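Long-range contacts in cobalt-precorrin-5B C(1)-methyltransferase (Archaeoglobus fulgidus, PDB 1SR8), which probably catalyses the S-adenosylmethionine-dependent methylation of C-1 in cobalt-precorrin-5B, giving cobalt-precorrin-6A on the anaerobic route to cobalamin: residues M1-P5 against A21-R26; Y9-W15 against K203-Y208; W193-V198 against V234-H238. All blocks are in the same frame, centred on the assembly; numbering follows the deposited sequence.

Contact 1 of 3, residues M1-P5 against A21-R26; sequences MLIDP and AEKKVR
Leu2 and Val25 meet tip to tip, and the apolar part of this contact is built round them. Leu2 carries its CG anti to the backbone N (chi1 -170°), which turns both methyl branches to the helix. CD2 lies 3.9 Å from Val25 CG2, while Leu2 CG sits 3.9 Å from Val25 CG1. The other branch slants across the base of Glu22, with CD1 3.7 Å from Glu22 CG; beyond that carbon the glutamate runs on extended, so the leucine touches its aliphatic root and not its carboxylate. An alanine in place of Leu2 would keep only the CB, and would probably open a gap beside Val25 and leave the start of the Glu22 side chain without its neighbour. Three residues on, Pro5 sets the CD-CG edge of its ring against two backbone carbonyls: its CD is 3.2 Å from Val25 O and its CG 4.0 Å from Arg26 O.

No hydrogen bond joins the two segments, and the polar business is turned elsewhere. Asp4 starts away from the helix; its OD1 forms a salt bridge with Arg40 and takes a hydrogen bond from Tyr11 OH, while OD2 accepts from the backbone N of Ile6, making an Asx turn, and from that of Glu7. These bonds fix the chain just where it bends into Pro5.

Val25 faces the N-terminal segment, with buried Ala21 one turn before it, while Lys23 points away and is exposed: a short amphipathic helix packed through Val25 on an N-terminal loop segment.

Contact 2 of 3, residues Y9-W15 against K203-Y208; sequences YRYPEKW and KIAMQY
Ile204 packs among Tyr9, Tyr11 and Trp15 of the N-terminal loop, a loop-on-helix packing on the later part of helix 195-204 in the parallel alpha/beta domain. Its CG1 stands anti to the carbonyl carbon (chi1 -65°) with CD1 extended beyond it, and the two branches share the aromatics. CG2 rests 3.6 Å from Tyr9 CD1 and lies against the carbonyl of Arg10; CD1 also meets Tyr9, at CE1 (3.7 Å), and goes on to Tyr11 CE2 (4.0 Å); CG1 meets Trp15 CZ3 at 3.8 Å. Next to it, Lys203 brings its CB to the edge of the indole, near the ring plane, 3.9 Å from Trp15 CH2, before its chain runs on to a salt bridge with Glu34.

A second layer sets these groups. Pro12 lies over one indole face, with CG 3.5 Å above the plane and central, while Pro12 O holds Trp15 N in a backbone hydrogen bond. Strand 30-33 backs the loop through Ile31 and Leu32, and Phe233 of strand 231-234 supports Ile204 from its own domain. Tyr208 reaches the start of the segment, at Tyr9 and Arg10: its OH accepts from Arg10 N at 3.1 Å, the hydrogen coming in at a bent 138°.

Contact 3 of 3, residues W193-V198 against V234-H238; sequences WCKKLV and VFGVH
Val234 O accepts a hydrogen bond from Lys201 NZ of helix 195-204, and the indole of Trp193 meets it at the ring edge, CH2 3.1 Å away and the oxygen near the ring plane. The same corner of the indole, again CH2, lies 3.6 Å from Phe235 CA. Trp193 gets there with CG anti to its carbonyl carbon (chi1 -74°), which brings the edge of the six-membered ring up to the turn.

That turn is a type II' beta turn from Phe235 to His238, closed by a 2.8 Å bond from His238 N to Phe235 O. Gly236 sits at its second position with a positive phi, a conformation easy for glycine, and a side chain here would point at the indole.

His238 fills the angle between tryptophan and helix. Its CD2 stands over one face of Trp193, 3.7 Å from CE3, but the two ring planes are 41° apart, so the pair is oblique. Leu197 CD2 lies against the opposite indole face, toward its rim. The imidazole itself lies between two valines: Val198 CG2 makes a CH-pi contact 3.8 Å from the ring centroid, 20° off the normal, and Val237 CG2 lies over the other side.

Cys194 caps helix 195-204, its SG taking a weak bond from Leu197 N, while His238 is the N-cap of helix 239-242. Two helix starts thus pack together: Val198 touches Glu241, Phe235 touches Ala242 and pairs by backbone with Thr214 at strand 210-214, and Leu197 reaches Leu38 of strand 36-42.

Contacts 1 and 2 are neighbours, their centres 12 Å apart, and they touch: Leu2 O takes a bond of 3.0 Å from Tyr11 N and Tyr9 O one of 2.8 Å from Asp4 N, both probable hydrogen bonds, so segments 1-5 and 9-15 lie side by side, running antiparallel. Contacts 2 and 3 share helix 195-204, using its later and its first part, with centres 16 Å apart. The centres of contacts 1 and 3 are 20 Å apart, and contact 1 closes before contact 3 opens; contact 2 interleaves with both along the chain. Joining segments 188 residues apart, contact 2 ties the N-terminal loop to the parallel-sheet domain, where the shared helix leads to contact 3.

Contact 1 of 3, residues M1-P5 against A21-R26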
loop_
_atom_site.group_PDB
_atom_site.type_symbol
_atom_site.label_atom_id
_atom_site.label_comp_id
_atom_site.label_asym_id
_atom_site.label_seq_id
_atom_site.Cartn_x
_atom_site.Cartn_y
_atom_site.Cartn_z
ATOM N N MET A 1 -17.544 11.913 -13.811
ATOM C CA MET A 1 -16.062 11.912 -13.961
ATOM C C MET A 1 -15.449 10.643 -13.372
ATOM O O MET A 1 -16.135 9.847 -12.727
ATOM C CB MET A 1 -15.452 13.157 -13.294
ATOM C CG MET A 1 -15.880 13.398 -11.851
ATOM S SD MET A 1 -14.995 14.774 -11.062
ATOM C CE MET A 1 -16.324 15.624 -10.258
ATOM N N LEU A 2 -14.153 10.460 -13.606
ATOM C CA LEU A 2 -13.436 9.287 -13.119
ATOM C C LEU A 2 -12.488 9.673 -11.978
ATOM O O LEU A 2 -11.517 10.399 -12.179
ATOM C CB LEU A 2 -12.657 8.655 -14.282
ATOM C CG LEU A 2 -12.015 7.281 -14.099
ATOM C CD1 LEU A 2 -13.051 6.282 -13.628
ATOM C CD2 LEU A 2 -11.409 6.845 -15.412
ATOM N N ILE A 3 -12.784 9.182 -10.779
ATOM C CA ILE A 3 -11.989 9.474 -9.590
ATOM C C ILE A 3 -11.207 8.248 -9.117
ATOM O O ILE A 3 -11.749 7.140 -9.066
ATOM C CB ILE A 3 -12.907 9.945 -8.415
ATOM C CG1 ILE A 3 -13.347 11.397 -8.622
ATOM C CG2 ILE A 3 -12.174 9.826 -7.077
ATOM C CD1 ILE A 3 -14.126 11.636 -9.866
ATOM N N ASP A 4 -9.935 8.439 -8.772
ATOM C CA ASP A 4 -9.137 7.329 -8.267
ATOM C C ASP A 4 -9.798 6.889 -6.965
ATOM O O ASP A 4 -10.044 7.718 -6.093
ATOM C CB ASP A 4 -7.719 7.774 -7.973
ATOM C CG ASP A 4 -6.849 6.628 -7.545
ATOM O OD1 ASP A 4 -6.430 5.847 -8.425
ATOM O OD2 ASP A 4 -6.606 6.497 -6.327
ATOM N N PRO A 5 -10.095 5.585 -6.812
ATOM C CA PRO A 5 -10.741 5.112 -5.581
ATOM C C PRO A 5 -9.924 5.199 -4.295
ATOM O O PRO A 5 -10.478 5.111 -3.206
ATOM C CB PRO A 5 -11.130 3.677 -5.930
ATOM C CG PRO A 5 -10.062 3.262 -6.857
ATOM C CD PRO A 5 -9.890 4.469 -7.750
ATOM N N ALA A 21 -11.308 1.638 -19.359
ATOM C CA ALA A 21 -10.588 2.567 -18.485
ATOM C C ALA A 21 -11.149 2.728 -17.073
ATOM O O ALA A 21 -10.395 2.888 -16.116
ATOM C CB ALA A 21 -10.494 3.928 -19.154
ATOM N N GLU A 22 -12.469 2.703 -16.934
ATOM C CA GLU A 22 -13.055 2.856 -15.614
ATOM C C GLU A 22 -13.015 1.589 -14.783
ATOM O O GLU A 22 -12.925 1.662 -13.561
ATOM C CB GLU A 22 -14.504 3.313 -15.686
ATOM C CG GLU A 22 -15.117 3.340 -14.301
ATOM C CD GLU A 22 -16.596 3.575 -14.308
ATOM O OE1 GLU A 22 -17.212 3.437 -13.228
ATOM O OE2 GLU A 22 -17.144 3.899 -15.382
ATOM N N LYS A 23 -13.106 0.435 -15.437
ATOM C CA LYS A 23 -13.079 -0.845 -14.735
ATOM C C LYS A 23 -11.700 -1.012 -14.089
ATOM O O LYS A 23 -11.582 -1.459 -12.945
ATOM C CB LYS A 23 -13.355 -1.991 -15.718
ATOM C CG LYS A 23 -13.854 -3.289 -15.073
ATOM C CD LYS A 23 -14.196 -4.353 -16.135
ATOM C CE LYS A 23 -14.786 -5.648 -15.528
ATOM N NZ LYS A 23 -16.143 -5.504 -14.879
ATOM N N LYS A 24 -10.662 -0.632 -14.828
ATOM C CA LYS A 24 -9.296 -0.727 -14.340
ATOM C C LYS A 24 -9.061 0.272 -13.207
ATOM O O LYS A 24 -8.517 -0.082 -12.163
ATOM C CB LYS A 24 -8.322 -0.470 -15.488
ATOM C CG LYS A 24 -8.603 -1.349 -16.703
ATOM C CD LYS A 24 -7.721 -0.989 -17.890
ATOM C CE LYS A 24 -6.435 -1.807 -17.924
ATOM N NZ LYS A 24 -6.661 -3.225 -18.360
ATOM N N VAL A 25 -9.482 1.514 -13.413
ATOM C CA VAL A 25 -9.315 2.550 -12.403
ATOM C C VAL A 25 -10.097 2.221 -11.136
ATOM O O VAL A 25 -9.561 2.287 -10.032
ATOM C CB VAL A 25 -9.758 3.929 -12.949
ATOM C CG1 VAL A 25 -9.879 4.940 -11.814
ATOM C CG2 VAL A 25 -8.743 4.415 -13.966
ATOM N N ARG A 26 -11.364 1.863 -11.301
ATOM C CA ARG A 26 -12.228 1.510 -10.178
ATOM C C ARG A 26 -11.688 0.313 -9.369
ATOM O O ARG A 26 -12.082 0.104 -8.221
ATOM C CB ARG A 26 -13.629 1.185 -10.709
ATOM C CG ARG A 26 -14.622 0.680 -9.675
ATOM C CD ARG A 26 -15.298 1.829 -8.924
ATOM N NE ARG A 26 -16.284 1.347 -7.950
ATOM C CZ ARG A 26 -17.252 2.098 -7.423
ATOM N NH1 ARG A 26 -17.373 3.377 -7.770
ATOM N NH2 ARG A 26 -18.108 1.567 -6.554
#

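Contact 2 of 3, residues Y9-W15 against K203-Y208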
loop_
_atom_site.group_PDB
_atom_site.type_symbol
_atom_site.label_atom_id
_atom_site.label_comp_id
_atom_site.label_asym_id
_atom_site.label_seq_id
_atom_site.Cartn_x
_atom_site.Cartn_y
_atom_site.Cartn_z
ATOM N N TYR A 9 -8.271 11.696 -6.532
ATOM C CA TYR A 9 -8.151 12.783 -7.491
ATOM C C TYR A 9 -8.898 12.369 -8.751
ATOM O O TYR A 9 -9.292 11.205 -8.908
ATOM C CB TYR A 9 -6.683 13.076 -7.811
ATOM C CG TYR A 9 -5.852 11.842 -8.101
ATOM C CD1 TYR A 9 -6.121 11.032 -9.208
ATOM C CD2 TYR A 9 -4.799 11.477 -7.260
ATOM C CE1 TYR A 9 -5.367 9.890 -9.469
ATOM C CE2 TYR A 9 -4.038 10.335 -7.513
ATOM C CZ TYR A 9 -4.329 9.547 -8.619
ATOM O OH TYR A 9 -3.577 8.419 -8.865
ATOM N N ARG A 10 -9.100 13.329 -9.644
ATOM C CA ARG A 10 -9.794 13.069 -10.892
ATOM C C ARG A 10 -8.796 12.886 -12.021
ATOM O O ARG A 10 -7.705 13.458 -12.004
ATOM C CB ARG A 10 -10.723 14.228 -11.228
ATOM C CG ARG A 10 -11.241 14.185 -12.638
ATOM C CD ARG A 10 -12.017 15.432 -12.997
ATOM N NE ARG A 10 -12.704 15.245 -14.266
ATOM C CZ ARG A 10 -13.704 16.004 -14.695
ATOM N NH1 ARG A 10 -14.140 17.018 -13.957
ATOM N NH2 ARG A 10 -14.287 15.736 -15.855
ATOM N N TYR A 11 -9.174 12.073 -12.999
ATOM C CA TYR A 11 -8.321 11.832 -14.149
ATOM C C TYR A 11 -8.777 12.730 -15.291
ATOM O O TYR A 11 -9.979 12.878 -15.531
ATOM C CB TYR A 11 -8.394 10.363 -14.587
ATOM C CG TYR A 11 -7.655 9.406 -13.671
ATOM C CD1 TYR A 11 -8.328 8.679 -12.690
ATOM C CD2 TYR A 11 -6.274 9.234 -13.787
ATOM C CE1 TYR A 11 -7.645 7.803 -11.849
ATOM C CE2 TYR A 11 -5.583 8.364 -12.951
ATOM C CZ TYR A 11 -6.271 7.652 -11.986
ATOM O OH TYR A 11 -5.577 6.798 -11.153
ATOM N N PRO A 12 -7.822 13.363 -15.995
ATOM C CA PRO A 12 -8.156 14.244 -17.118
ATOM C C PRO A 12 -9.058 13.481 -18.086
ATOM O O PRO A 12 -8.687 12.409 -18.562
ATOM C CB PRO A 12 -6.790 14.553 -17.720
ATOM C CG PRO A 12 -5.902 14.552 -16.523
ATOM C CD PRO A 12 -6.367 13.326 -15.776
ATOM N N GLU A 13 -10.238 14.017 -18.375
ATOM C CA GLU A 13 -11.157 13.327 -19.273
ATOM C C GLU A 13 -10.552 12.982 -20.631
ATOM O O GLU A 13 -10.992 12.051 -21.293
ATOM C CB GLU A 13 -12.423 14.148 -19.492
ATOM C CG GLU A 13 -13.454 13.395 -20.310
ATOM C CD GLU A 13 -14.617 14.258 -20.735
ATOM O OE1 GLU A 13 -14.385 15.249 -21.469
ATOM O OE2 GLU A 13 -15.761 13.936 -20.337
ATOM N N LYS A 14 -9.542 13.733 -21.043
ATOM C CA LYS A 14 -8.898 13.490 -22.324
ATOM C C LYS A 14 -7.921 12.307 -22.298
ATOM O O LYS A 14 -7.382 11.914 -23.338
ATOM C CB LYS A 14 -8.179 14.758 -22.781
ATOM C CG LYS A 14 -7.266 15.362 -21.736
ATOM C CD LYS A 14 -6.622 16.634 -22.255
ATOM C CE LYS A 14 -5.567 17.146 -21.289
ATOM N NZ LYS A 14 -4.880 18.361 -21.813
ATOM N N TRP A 15 -7.699 11.745 -21.110
ATOM C CA TRP A 15 -6.795 10.602 -20.925
ATOM C C TRP A 15 -7.586 9.310 -21.037
ATOM O O TRP A 15 -7.035 8.240 -21.314
ATOM C CB TRP A 15 -6.148 10.653 -19.539
ATOM C CG TRP A 15 -5.133 11.742 -19.356
ATOM C CD1 TRP A 15 -4.914 12.819 -20.170
ATOM C CD2 TRP A 15 -4.206 11.863 -18.274
ATOM N NE1 TRP A 15 -3.909 13.599 -19.662
ATOM C CE2 TRP A 15 -3.454 13.035 -18.499
ATOM C CE3 TRP A 15 -3.938 11.091 -17.134
ATOM C CZ2 TRP A 15 -2.445 13.458 -17.622
ATOM C CZ3 TRP A 15 -2.936 11.511 -16.265
ATOM C CH2 TRP A 15 -2.203 12.684 -16.515
ATOM N N LYS A 203 0.833 16.149 -13.257
ATOM C CA LYS A 203 -0.118 16.583 -14.270
ATOM C C LYS A 203 -1.539 16.462 -13.748
ATOM O O LYS A 203 -2.385 17.308 -14.036
ATOM C CB LYS A 203 0.031 15.743 -15.535
ATOM C CG LYS A 203 1.372 15.898 -16.223
ATOM C CD LYS A 203 1.409 15.079 -17.498
ATOM C CE LYS A 203 2.743 15.222 -18.221
ATOM N NZ LYS A 203 2.769 14.388 -19.458
ATOM N N ILE A 204 -1.805 15.406 -12.986
ATOM C CA ILE A 204 -3.128 15.208 -12.414
ATOM C C ILE A 204 -3.409 16.334 -11.424
ATOM O O ILE A 204 -4.532 16.832 -11.332
ATOM C CB ILE A 204 -3.226 13.860 -11.667
ATOM C CG1 ILE A 204 -3.078 12.707 -12.667
ATOM C CG2 ILE A 204 -4.553 13.767 -10.921
ATOM C CD1 ILE A 204 -3.117 11.315 -12.045
ATOM N N ALA A 205 -2.369 16.733 -10.696
ATOM C CA ALA A 205 -2.476 17.788 -9.694
ATOM C C ALA A 205 -2.598 19.168 -10.325
ATOM O O ALA A 205 -2.844 20.149 -9.630
ATOM C CB ALA A 205 -1.271 17.746 -8.768
ATOM N N MET A 206 -2.423 19.241 -11.638
ATOM C CA MET A 206 -2.523 20.512 -12.347
ATOM C C MET A 206 -3.985 20.892 -12.555
ATOM O O MET A 206 -4.287 22.010 -12.954
ATOM C CB MET A 206 -1.824 20.423 -13.704
ATOM C CG MET A 206 -0.351 20.096 -13.618
ATOM S SD MET A 206 0.717 21.519 -13.491
ATOM C CE MET A 206 1.948 20.998 -14.562
ATOM N N GLN A 207 -4.893 19.958 -12.294
ATOM C CA GLN A 207 -6.317 20.232 -12.452
ATOM C C GLN A 207 -6.842 20.982 -11.239
ATOM O O GLN A 207 -7.992 21.405 -11.217
ATOM C CB GLN A 207 -7.106 18.933 -12.578
ATOM C CG GLN A 207 -6.750 18.090 -13.761
ATOM C CD GLN A 207 -7.256 16.675 -13.605
ATOM O OE1 GLN A 207 -6.704 15.897 -12.828
ATOM N NE2 GLN A 207 -8.324 16.333 -14.330
ATOM N N TYR A 208 -5.996 21.139 -10.226
ATOM C CA TYR A 208 -6.390 21.806 -8.987
ATOM C C TYR A 208 -5.490 22.987 -8.708
ATOM O O TYR A 208 -4.279 22.911 -8.909
ATOM C CB TYR A 208 -6.304 20.815 -7.819
ATOM C CG TYR A 208 -7.151 19.584 -8.018
ATOM C CD1 TYR A 208 -8.492 19.577 -7.643
ATOM C CD2 TYR A 208 -6.622 18.428 -8.604
ATOM C CE1 TYR A 208 -9.295 18.452 -7.840
ATOM C CE2 TYR A 208 -7.419 17.287 -8.811
ATOM C CZ TYR A 208 -8.758 17.311 -8.422
ATOM O OH TYR A 208 -9.569 16.210 -8.597
#

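Contact 3 of 3, residues W193-V198 against V234-H238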
loop_
_atom_site.group_PDB
_atom_site.type_symbol
_atom_site.label_atom_id
_atom_site.label_comp_id
_atom_site.label_asym_id
_atom_site.label_seq_id
_atom_site.Cartn_x
_atom_site.Cartn_y
_atom_site.Cartn_z
ATOM N N TRP A 193 5.829 3.723 -7.492
ATOM C CA TRP A 193 6.805 4.791 -7.566
ATOM C C TRP A 193 7.904 4.618 -8.604
ATOM O O TRP A 193 8.716 3.700 -8.527
ATOM C CB TRP A 193 7.419 5.018 -6.187
ATOM C CG TRP A 193 6.461 5.717 -5.269
ATOM C CD1 TRP A 193 6.021 5.286 -4.047
ATOM C CD2 TRP A 193 5.806 6.972 -5.516
ATOM N NE1 TRP A 193 5.134 6.197 -3.519
ATOM C CE2 TRP A 193 4.983 7.241 -4.398
ATOM C CE3 TRP A 193 5.837 7.898 -6.574
ATOM C CZ2 TRP A 193 4.194 8.398 -4.309
ATOM C CZ3 TRP A 193 5.050 9.050 -6.487
ATOM C CH2 TRP A 193 4.241 9.287 -5.361
ATOM N N CYS A 194 7.897 5.535 -9.569
ATOM C CA CYS A 194 8.863 5.612 -10.664
ATOM C C CYS A 194 8.743 7.040 -11.220
ATOM O O CYS A 194 7.919 7.823 -10.745
ATOM C CB CYS A 194 8.535 4.579 -11.745
ATOM S SG CYS A 194 6.829 4.599 -12.349
ATOM N N LYS A 195 9.553 7.389 -12.213
ATOM C CA LYS A 195 9.493 8.735 -12.773
ATOM C C LYS A 195 8.160 8.985 -13.456
ATOM O O LYS A 195 7.561 10.046 -13.293
ATOM C CB LYS A 195 10.628 8.951 -13.775
ATOM C CG LYS A 195 12.003 8.648 -13.206
ATOM C CD LYS A 195 13.091 8.813 -14.260
ATOM C CE LYS A 195 14.241 7.844 -14.007
ATOM N NZ LYS A 195 13.783 6.420 -14.113
ATOM N N LYS A 196 7.697 8.003 -14.221
ATOM C CA LYS A 196 6.432 8.124 -14.927
ATOM C C LYS A 196 5.298 8.490 -13.968
ATOM O O LYS A 196 4.475 9.352 -14.279
ATOM C CB LYS A 196 6.108 6.814 -15.642
ATOM C CG LYS A 196 4.730 6.767 -16.310
ATOM C CD LYS A 196 4.631 7.711 -17.508
ATOM C CE LYS A 196 3.313 7.524 -18.268
ATOM N NZ LYS A 196 3.265 8.393 -19.491
ATOM N N LEU A 197 5.253 7.837 -12.810
ATOM C CA LEU A 197 4.214 8.133 -11.826
ATOM C C LEU A 197 4.360 9.551 -11.290
ATOM O O LEU A 197 3.378 10.278 -11.192
ATOM C CB LEU A 197 4.259 7.148 -10.647
ATOM C CG LEU A 197 3.221 7.389 -9.537
ATOM C CD1 LEU A 197 1.813 7.227 -10.108
ATOM C CD2 LEU A 197 3.443 6.417 -8.390
ATOM N N VAL A 198 5.583 9.942 -10.936
ATOM C CA VAL A 198 5.810 11.284 -10.405
ATOM C C VAL A 198 5.360 12.362 -11.393
ATOM O O VAL A 198 4.772 13.362 -10.981
ATOM C CB VAL A 198 7.299 11.521 -10.035
ATOM C CG1 VAL A 198 7.503 12.956 -9.585
ATOM C CG2 VAL A 198 7.718 10.587 -8.914
ATOM N N VAL A 234 -0.170 12.314 -2.715
ATOM C CA VAL A 234 0.957 11.676 -2.067
ATOM C C VAL A 234 2.102 11.693 -3.056
ATOM O O VAL A 234 2.011 11.108 -4.132
ATOM C CB VAL A 234 0.663 10.220 -1.690
ATOM C CG1 VAL A 234 1.924 9.581 -1.132
ATOM C CG2 VAL A 234 -0.451 10.160 -0.669
ATOM N N PHE A 235 3.177 12.380 -2.701
ATOM C CA PHE A 235 4.338 12.457 -3.571
ATOM C C PHE A 235 5.561 11.836 -2.907
ATOM O O PHE A 235 6.659 11.861 -3.468
ATOM C CB PHE A 235 4.616 13.917 -3.948
ATOM C CG PHE A 235 3.820 14.391 -5.128
ATOM C CD1 PHE A 235 4.331 14.279 -6.413
ATOM C CD2 PHE A 235 2.531 14.893 -4.960
ATOM C CE1 PHE A 235 3.565 14.658 -7.521
ATOM C CE2 PHE A 235 1.762 15.271 -6.057
ATOM C CZ PHE A 235 2.283 15.153 -7.340
ATOM N N GLY A 236 5.367 11.276 -1.714
ATOM C CA GLY A 236 6.480 10.666 -1.007
ATOM C C GLY A 236 7.649 11.624 -0.831
ATOM O O GLY A 236 7.498 12.716 -0.278
ATOM N N VAL A 237 8.825 11.230 -1.302
ATOM C CA VAL A 237 9.993 12.083 -1.171
ATOM C C VAL A 237 10.208 12.925 -2.421
ATOM O O VAL A 237 11.137 13.733 -2.481
ATOM C CB VAL A 237 11.260 11.247 -0.901
ATOM C CG1 VAL A 237 11.050 10.383 0.349
ATOM C CG2 VAL A 237 11.584 10.388 -2.119
ATOM N N HIS A 238 9.328 12.742 -3.403
ATOM C CA HIS A 238 9.407 13.463 -4.676
ATOM C C HIS A 238 8.678 14.803 -4.590
ATOM O O HIS A 238 7.854 15.128 -5.445
ATOM C CB HIS A 238 8.787 12.602 -5.777
ATOM C CG HIS A 238 9.234 11.172 -5.743
ATOM N ND1 HIS A 238 10.491 10.775 -6.144
ATOM C CD2 HIS A 238 8.607 10.052 -5.310
ATOM C CE1 HIS A 238 10.620 9.473 -5.960
ATOM N NE2 HIS A 238 9.491 9.011 -5.454
#